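Local coordinates for maternal protein tudor (PDB 3NTK) that recognises methylated arginine in the Piwi protein Aubergine through its last extended Tudor domain and is required for germ-cell formation, at residues C6-F11 and F17-E22; F64-I69 and A105-H110; Q127-T132 and E136-E141. All blocks are in the same frame, centred on the assembly; numbering follows the deposited sequence.

Overall arrangement
The three contacts run along the extended Tudor domain, from the four-stranded Tudor core into the flanking OB-fold sheet. Interaction 1, the hairpin of 6-11 and 17-22, takes the middle place. Its strand 16-21 pairs with strand 109-113 through Val19 O and Arg109 N, 2.8 Å apart, joining it to interaction 2, whose segment 105-110 leads into that strand and whose Arg66 comes from the Tudor core; the two centres are about 13 Å apart. Its other strand, 4-11, pairs with 137-145, where Cys6 O lies 2.8 Å from Phe138 N, so interaction 3 follows at about 8 Å between centres. Interactions 2 and 3 do not touch, their nearest atoms about 7 Å apart.

Interaction 1. Residues C6-F11 and F17-E22; sequences CVVVQF and FYVQME
Phe11 and Phe17 meet on the inner face of an antiparallel hairpin, Phe11 CD2 reaching within 3.4 Å of Phe17 CB, with the ring planes at 37°. Phe17 CG sits between its backbone N and carbonyl carbon (chi1 61°), which turns its ring across that of Phe11 at an oblique angle. On the same buried face Val8 CG2 lies 4.2 Å from Val19 CG1. Further along, Cys6 CB is 3.8 Å from Met21 SD. The reverse face, with Val7, Gln10, Tyr18 and Gln20, is partly exposed and so nearer solvent; there Gln10 CB lies beside Tyr18 CD1 at 3.9 Å. Between the Val8-Val19 and Gln10-Tyr18 pairs a classic beta bulge shifts the register by one, and at it Val9 CG1 rests 3.7 Å from Gln20 CG. Tyr18 O accepts a bond from Val9 N (2.9 Å) and a weak one from Gln10 N (3.4 Å), and Tyr18 N returns one to Gln10 O (2.8 Å). Backbone bonds thus set the register, while the buried face packs on helix 120-131 and strands 109-113 and 137-145, and Tyr18 and Gln20 meet His81 and Phe85 on the Tudor-core side.

Interaction 2. Residues F64-I69 and A105-H110; sequences FYRAQI and ARYSRH
Where the Tudor core meets the segment leading into the OB-fold half of the domain, Arg66, on core strand 63-72, reaches across to Ala105. Its NH2 donates to Ala105 O at 2.9 Å, with an N-H...O angle of 142°. The oxygen lies in the guanidinium plane, at the edge of the group, but the donor stands well above the carbonyl plane and so does not follow a lone pair. Arg66 gets there by a bend at chi3 (-65°), which turns the head of an otherwise extended chain toward the loop. Tyr107 comes in beside the same nitrogen: its CD2 lies 3.8 Å from Arg66 NH2, in an oblique approach. The face of the Tyr107 ring also carries Ala105 O, which sits 3.6 Å above its plane over the centre, so the one oxygen meets both the arginine and the ring face, from directions roughly at right angles.

The strand belongs to the antiparallel Tudor sheet of the SH3-like clan, and Arg66 projects from it into a buried position. There its NH1 donates to Leu101 O and Pro104 O, while NH2 also forms a salt bridge with Asp84. The same carboxylate oxygen of Asp84 accepts from Tyr107 N, and would be expected to balance the buried positive charge. Met31 and Leu35 of the long helix 25-38 pack against the arginine chain, and Ala27 and Leu28 of that helix lie against Tyr107.

Further along the loop, Arg106 folds back on its own segment. Its NE donates to Ser108 O at 2.7 Å, the oxygen lying near the guanidinium plane, and Ser108 OG is hydrogen-bonded to Ile83 O just beyond strand 78-82.

Interaction 3. Residues Q127-T132 and E136-E141; sequences QSFIDT and ETFQVE
Phe138 is the residue on which this contact turns: it leaves strand 137-145 toward helix 120-131, and its ring meets Ile130 and Phe129 there. The closer approach is that of Ile130, whose terminal CD1 lies 3.6 Å from Phe138 CZ and 3.7 Å from Phe138 CE2, coming obliquely to the far end of the ring. Ile130 CG1 lies opposite the carbonyl carbon, and the bend at chi2 (-61°) swings CD1 to the ring.

Phe129 meets the same end of the ring from a second direction. Its CE1 stands 3.9 Å from Phe138 CE2, each atom near the plane of the other ring, so the two phenyl groups touch edge against edge without either lying over a face of the other. With CG opposite the backbone N (chi1 -178°), Phe129 extends its ring off the helix far enough to meet the ring of Phe138. All three side chains are buried, and the contact between the segments is purely apolar, made through the ends of the side chains.

Within 127-132, Thr132 OG1 donates to Ser128 O at 2.9 Å, nearly in line with the carbonyl bond. Arg133 forms a cation-pi contact with the Phe129 ring.

The cluster is completed by strand 151-157, where Tyr157 meets Phe129 edge to face and also touches the ring of Phe138, and by Leu166, which packs on Phe129. Helix 120-131 is tied to the C-terminus by the disulfide Cys121-Cys169 and lies against the OB-fold sheet, with Ile130 also touching Phe11 of strand 4-11.

Interaction 1. Residues C6-F11 and F17-E22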
# COMPACT_ATOMS: atom_id res chain seq x y z
N CYS A 6 -7.06 6.74 -7.94
CA CYS A 6 -6.13 5.82 -7.29
C CYS A 6 -6.46 4.40 -7.71
O CYS A 6 -7.47 4.16 -8.39
CB CYS A 6 -6.24 5.93 -5.78
SG CYS A 6 -7.83 5.41 -5.11
N VAL A 7 -5.61 3.47 -7.31
CA VAL A 7 -5.82 2.07 -7.58
C VAL A 7 -5.71 1.43 -6.21
O VAL A 7 -4.88 1.85 -5.40
CB VAL A 7 -4.74 1.48 -8.52
CG1 VAL A 7 -4.91 -0.02 -8.64
CG2 VAL A 7 -4.84 2.11 -9.90
N VAL A 8 -6.56 0.45 -5.92
CA VAL A 8 -6.52 -0.24 -4.64
C VAL A 8 -5.50 -1.37 -4.79
O VAL A 8 -5.64 -2.22 -5.66
CB VAL A 8 -7.91 -0.82 -4.28
CG1 VAL A 8 -7.83 -1.59 -2.96
CG2 VAL A 8 -8.93 0.30 -4.18
N VAL A 9 -4.48 -1.38 -3.94
CA VAL A 9 -3.45 -2.41 -4.03
C VAL A 9 -3.58 -3.50 -2.98
O VAL A 9 -3.01 -4.58 -3.13
CB VAL A 9 -2.03 -1.79 -3.94
CG1 VAL A 9 -1.79 -0.89 -5.14
CG2 VAL A 9 -1.87 -1.00 -2.63
N GLN A 10 -4.32 -3.21 -1.91
CA GLN A 10 -4.53 -4.17 -0.84
C GLN A 10 -5.89 -3.85 -0.22
O GLN A 10 -6.18 -2.70 0.10
CB GLN A 10 -3.44 -4.02 0.21
CG GLN A 10 -3.42 -5.13 1.25
CD GLN A 10 -2.82 -6.41 0.71
OE1 GLN A 10 -2.82 -7.44 1.40
NE2 GLN A 10 -2.30 -6.36 -0.51
N PHE A 11 -6.73 -4.87 -0.04
CA PHE A 11 -8.05 -4.63 0.54
C PHE A 11 -8.47 -5.71 1.53
O PHE A 11 -8.89 -6.79 1.14
CB PHE A 11 -9.08 -4.51 -0.59
CG PHE A 11 -10.42 -3.98 -0.15
CD1 PHE A 11 -11.42 -4.83 0.29
CD2 PHE A 11 -10.67 -2.60 -0.17
CE1 PHE A 11 -12.66 -4.33 0.71
CE2 PHE A 11 -11.90 -2.09 0.24
CZ PHE A 11 -12.89 -2.96 0.68
N PHE A 17 -7.68 -0.64 4.02
CA PHE A 17 -7.19 -0.97 2.69
C PHE A 17 -6.09 0.01 2.29
O PHE A 17 -5.89 1.04 2.94
CB PHE A 17 -8.32 -1.00 1.66
CG PHE A 17 -9.06 0.30 1.49
CD1 PHE A 17 -10.09 0.66 2.35
CD2 PHE A 17 -8.76 1.14 0.42
CE1 PHE A 17 -10.81 1.84 2.16
CE2 PHE A 17 -9.48 2.32 0.21
CZ PHE A 17 -10.51 2.67 1.08
N TYR A 18 -5.36 -0.33 1.24
CA TYR A 18 -4.27 0.51 0.75
C TYR A 18 -4.47 0.91 -0.70
O TYR A 18 -4.94 0.11 -1.51
CB TYR A 18 -2.93 -0.21 0.88
CG TYR A 18 -2.46 -0.40 2.30
CD1 TYR A 18 -2.96 -1.44 3.09
CD2 TYR A 18 -1.52 0.47 2.86
CE1 TYR A 18 -2.52 -1.61 4.41
CE2 TYR A 18 -1.08 0.31 4.17
CZ TYR A 18 -1.58 -0.72 4.94
OH TYR A 18 -1.13 -0.86 6.23
N VAL A 19 -4.07 2.13 -1.03
CA VAL A 19 -4.19 2.64 -2.39
C VAL A 19 -2.90 3.30 -2.85
O VAL A 19 -2.04 3.65 -2.05
CB VAL A 19 -5.32 3.68 -2.51
CG1 VAL A 19 -6.62 3.09 -2.00
CG2 VAL A 19 -4.96 4.94 -1.73
N GLN A 20 -2.79 3.46 -4.16
CA GLN A 20 -1.67 4.13 -4.78
C GLN A 20 -2.33 5.24 -5.58
O GLN A 20 -3.07 4.98 -6.53
CB GLN A 20 -0.88 3.20 -5.70
CG GLN A 20 0.11 2.28 -4.97
CD GLN A 20 0.91 1.39 -5.90
OE1 GLN A 20 1.89 0.75 -5.49
NE2 GLN A 20 0.50 1.32 -7.17
N MET A 21 -2.09 6.48 -5.16
CA MET A 21 -2.67 7.64 -5.82
C MET A 21 -2.05 7.86 -7.20
O MET A 21 -0.84 7.71 -7.38
CB MET A 21 -2.45 8.89 -4.97
CG MET A 21 -2.93 8.76 -3.53
SD MET A 21 -4.72 8.51 -3.41
CE MET A 21 -5.28 10.12 -3.70
N GLU A 22 -2.89 8.21 -8.16
CA GLU A 22 -2.45 8.46 -9.52
C GLU A 22 -1.36 9.53 -9.52
O GLU A 22 -0.41 9.46 -10.30
CB GLU A 22 -3.64 8.93 -10.36
CG GLU A 22 -3.36 9.14 -11.84
CD GLU A 22 -4.59 9.60 -12.60
OE1 GLU A 22 -5.11 10.69 -12.29
OE2 GLU A 22 -5.05 8.86 -13.50

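Interaction 2. Residues F64-I69 and A105-H110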
# COMPACT_ATOMS: atom_id res chain seq x y z
N PHE A 64 12.94 -6.72 -5.33
CA PHE A 64 13.31 -5.96 -4.13
C PHE A 64 12.50 -4.66 -4.05
O PHE A 64 12.38 -3.93 -5.04
CB PHE A 64 14.81 -5.65 -4.11
CG PHE A 64 15.66 -6.82 -3.71
CD1 PHE A 64 16.13 -7.71 -4.67
CD2 PHE A 64 15.97 -7.05 -2.38
CE1 PHE A 64 16.90 -8.82 -4.31
CE2 PHE A 64 16.73 -8.16 -2.00
CZ PHE A 64 17.19 -9.04 -2.97
N TYR A 65 11.98 -4.37 -2.86
CA TYR A 65 11.17 -3.17 -2.62
C TYR A 65 11.60 -2.48 -1.31
O TYR A 65 12.26 -3.10 -0.46
CB TYR A 65 9.69 -3.53 -2.44
CG TYR A 65 9.03 -4.26 -3.58
CD1 TYR A 65 8.67 -3.58 -4.74
CD2 TYR A 65 8.72 -5.61 -3.47
CE1 TYR A 65 8.01 -4.25 -5.78
CE2 TYR A 65 8.06 -6.28 -4.51
CZ TYR A 65 7.71 -5.59 -5.65
OH TYR A 65 7.05 -6.26 -6.66
N ARG A 66 11.20 -1.22 -1.15
CA ARG A 66 11.49 -0.52 0.10
C ARG A 66 10.61 -1.21 1.13
O ARG A 66 9.45 -1.53 0.86
CB ARG A 66 11.12 0.97 0.01
CG ARG A 66 11.96 1.78 -0.98
CD ARG A 66 11.93 3.27 -0.66
NE ARG A 66 10.60 3.84 -0.81
CZ ARG A 66 10.26 5.08 -0.46
NH1 ARG A 66 11.17 5.90 0.06
NH2 ARG A 66 9.02 5.51 -0.64
N ALA A 67 11.15 -1.44 2.32
CA ALA A 67 10.40 -2.14 3.33
C ALA A 67 10.71 -1.69 4.76
O ALA A 67 11.81 -1.21 5.05
CB ALA A 67 10.64 -3.64 3.20
N GLN A 68 9.73 -1.85 5.63
CA GLN A 68 9.91 -1.52 7.04
C GLN A 68 9.69 -2.81 7.82
O GLN A 68 8.69 -3.50 7.64
CB GLN A 68 8.91 -0.46 7.51
CG GLN A 68 9.03 -0.17 9.00
CD GLN A 68 8.15 0.96 9.47
OE1 GLN A 68 6.95 0.98 9.21
NE2 GLN A 68 8.74 1.91 10.19
N ILE A 69 10.65 -3.14 8.67
CA ILE A 69 10.54 -4.35 9.47
C ILE A 69 9.47 -4.19 10.54
O ILE A 69 9.46 -3.21 11.29
CB ILE A 69 11.89 -4.67 10.13
CG1 ILE A 69 12.93 -4.93 9.04
CG2 ILE A 69 11.74 -5.88 11.06
CD1 ILE A 69 14.32 -5.25 9.57
N ALA A 105 8.48 9.85 0.66
CA ALA A 105 7.42 9.29 1.49
C ALA A 105 6.94 7.98 0.88
O ALA A 105 7.16 7.73 -0.31
CB ALA A 105 6.26 10.28 1.59
N ARG A 106 6.27 7.15 1.68
CA ARG A 106 5.73 5.89 1.19
C ARG A 106 4.76 6.19 0.05
O ARG A 106 4.03 7.20 0.09
CB ARG A 106 4.99 5.16 2.32
CG ARG A 106 3.83 5.94 2.94
CD ARG A 106 3.17 5.10 4.03
NE ARG A 106 2.56 3.90 3.47
CZ ARG A 106 2.47 2.73 4.09
NH1 ARG A 106 2.96 2.58 5.32
NH2 ARG A 106 1.90 1.71 3.47
N TYR A 107 4.75 5.32 -0.96
CA TYR A 107 3.88 5.54 -2.11
C TYR A 107 2.56 4.78 -2.11
O TYR A 107 1.82 4.82 -3.09
CB TYR A 107 4.65 5.33 -3.41
CG TYR A 107 5.67 6.41 -3.64
CD1 TYR A 107 5.29 7.76 -3.66
CD2 TYR A 107 7.02 6.11 -3.81
CE1 TYR A 107 6.23 8.77 -3.82
CE2 TYR A 107 7.97 7.12 -3.97
CZ TYR A 107 7.57 8.45 -3.98
OH TYR A 107 8.50 9.45 -4.14
N SER A 108 2.28 4.06 -1.03
CA SER A 108 1.00 3.39 -0.87
C SER A 108 0.42 4.10 0.36
O SER A 108 1.17 4.52 1.25
CB SER A 108 1.15 1.88 -0.60
OG SER A 108 1.61 1.59 0.70
N ARG A 109 -0.89 4.26 0.40
CA ARG A 109 -1.52 4.95 1.52
C ARG A 109 -2.58 4.10 2.18
O ARG A 109 -3.40 3.49 1.51
CB ARG A 109 -2.16 6.25 1.05
CG ARG A 109 -1.20 7.16 0.34
CD ARG A 109 -1.85 8.48 0.03
NE ARG A 109 -0.96 9.30 -0.79
CZ ARG A 109 -1.17 10.58 -1.04
NH1 ARG A 109 -2.23 11.20 -0.54
NH2 ARG A 109 -0.31 11.25 -1.80
N HIS A 110 -2.54 4.05 3.51
CA HIS A 110 -3.53 3.30 4.24
C HIS A 110 -4.78 4.17 4.34
O HIS A 110 -4.69 5.38 4.60
CB HIS A 110 -3.03 2.95 5.65
CG HIS A 110 -3.98 2.09 6.42
ND1 HIS A 110 -4.61 2.52 7.57
CD2 HIS A 110 -4.44 0.84 6.18
CE1 HIS A 110 -5.42 1.57 8.00
NE2 HIS A 110 -5.34 0.54 7.18

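Interaction 3. Residues Q127-T132 and E136-E141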
# COMPACT_ATOMS: atom_id res chain seq x y z
N GLN A 127 -15.78 -6.60 -0.83
CA GLN A 127 -14.63 -7.48 -0.99
C GLN A 127 -14.57 -8.09 -2.39
O GLN A 127 -13.56 -7.98 -3.09
CB GLN A 127 -14.68 -8.61 0.05
CG GLN A 127 -13.43 -9.48 0.06
CD GLN A 127 -12.25 -8.80 0.72
OE1 GLN A 127 -11.11 -9.22 0.57
NE2 GLN A 127 -12.52 -7.74 1.48
N SER A 128 -15.67 -8.72 -2.81
CA SER A 128 -15.74 -9.34 -4.13
C SER A 128 -15.78 -8.33 -5.27
O SER A 128 -15.31 -8.60 -6.37
CB SER A 128 -16.96 -10.27 -4.21
OG SER A 128 -18.17 -9.53 -4.11
N PHE A 129 -16.34 -7.15 -5.00
CA PHE A 129 -16.42 -6.12 -6.02
C PHE A 129 -15.01 -5.61 -6.34
O PHE A 129 -14.65 -5.43 -7.50
CB PHE A 129 -17.31 -4.97 -5.53
CG PHE A 129 -17.50 -3.86 -6.52
CD1 PHE A 129 -16.56 -2.83 -6.63
CD2 PHE A 129 -18.61 -3.84 -7.36
CE1 PHE A 129 -16.73 -1.80 -7.55
CE2 PHE A 129 -18.79 -2.82 -8.29
CZ PHE A 129 -17.85 -1.79 -8.38
N ILE A 130 -14.22 -5.42 -5.29
CA ILE A 130 -12.85 -4.93 -5.42
C ILE A 130 -11.92 -5.99 -6.01
O ILE A 130 -11.10 -5.69 -6.88
CB ILE A 130 -12.28 -4.49 -4.06
CG1 ILE A 130 -13.15 -3.39 -3.45
CG2 ILE A 130 -10.84 -4.01 -4.23
CD1 ILE A 130 -13.24 -2.13 -4.29
N ASP A 131 -12.05 -7.23 -5.53
CA ASP A 131 -11.20 -8.32 -6.01
C ASP A 131 -11.32 -8.52 -7.51
O ASP A 131 -10.38 -8.97 -8.16
CB ASP A 131 -11.56 -9.63 -5.30
CG ASP A 131 -11.17 -9.64 -3.83
OD1 ASP A 131 -10.05 -9.18 -3.51
OD2 ASP A 131 -11.97 -10.11 -3.00
N THR A 132 -12.48 -8.17 -8.06
CA THR A 132 -12.73 -8.32 -9.49
C THR A 132 -12.16 -7.16 -10.31
O THR A 132 -11.96 -7.29 -11.52
CB THR A 132 -14.25 -8.41 -9.76
OG1 THR A 132 -14.78 -9.56 -9.10
CG2 THR A 132 -14.53 -8.51 -11.25
N GLU A 136 -8.29 -1.76 -11.68
CA GLU A 136 -9.08 -0.63 -12.14
C GLU A 136 -8.92 0.61 -11.27
O GLU A 136 -8.53 0.53 -10.10
CB GLU A 136 -10.56 -1.00 -12.21
CG GLU A 136 -10.83 -2.29 -12.97
CD GLU A 136 -12.20 -2.30 -13.61
OE1 GLU A 136 -13.17 -1.90 -12.94
OE2 GLU A 136 -12.31 -2.72 -14.78
N THR A 137 -9.24 1.76 -11.85
CA THR A 137 -9.14 3.03 -11.15
C THR A 137 -10.39 3.35 -10.34
O THR A 137 -11.51 3.15 -10.81
CB THR A 137 -8.89 4.19 -12.15
OG1 THR A 137 -7.60 4.02 -12.76
CG2 THR A 137 -8.94 5.53 -11.44
N PHE A 138 -10.18 3.84 -9.12
CA PHE A 138 -11.26 4.24 -8.23
C PHE A 138 -10.93 5.67 -7.86
O PHE A 138 -9.86 6.17 -8.21
CB PHE A 138 -11.27 3.40 -6.94
CG PHE A 138 -11.78 2.00 -7.12
CD1 PHE A 138 -10.96 1.01 -7.63
CD2 PHE A 138 -13.10 1.69 -6.80
CE1 PHE A 138 -11.44 -0.29 -7.81
CE2 PHE A 138 -13.59 0.40 -6.99
CZ PHE A 138 -12.76 -0.59 -7.49
N GLN A 139 -11.83 6.35 -7.16
CA GLN A 139 -11.54 7.70 -6.71
C GLN A 139 -11.82 7.74 -5.22
O GLN A 139 -12.67 7.00 -4.71
CB GLN A 139 -12.41 8.75 -7.40
CG GLN A 139 -12.19 8.87 -8.90
CD GLN A 139 -12.81 7.71 -9.64
OE1 GLN A 139 -14.00 7.41 -9.45
NE2 GLN A 139 -12.03 7.06 -10.49
N VAL A 140 -11.09 8.59 -4.50
CA VAL A 140 -11.30 8.73 -3.07
C VAL A 140 -11.39 10.20 -2.73
O VAL A 140 -10.68 11.03 -3.31
CB VAL A 140 -10.16 8.11 -2.23
CG1 VAL A 140 -10.20 6.59 -2.33
CG2 VAL A 140 -8.81 8.65 -2.68
N GLU A 141 -12.28 10.53 -1.80
CA GLU A 141 -12.41 11.89 -1.32
C GLU A 141 -11.75 11.77 0.05
O GLU A 141 -12.19 10.97 0.87
CB GLU A 141 -13.88 12.29 -1.15
CG GLU A 141 -14.08 13.79 -0.92
CD GLU A 141 -15.44 14.13 -0.31
OE1 GLU A 141 -16.42 13.41 -0.59
OE2 GLU A 141 -15.52 15.12 0.44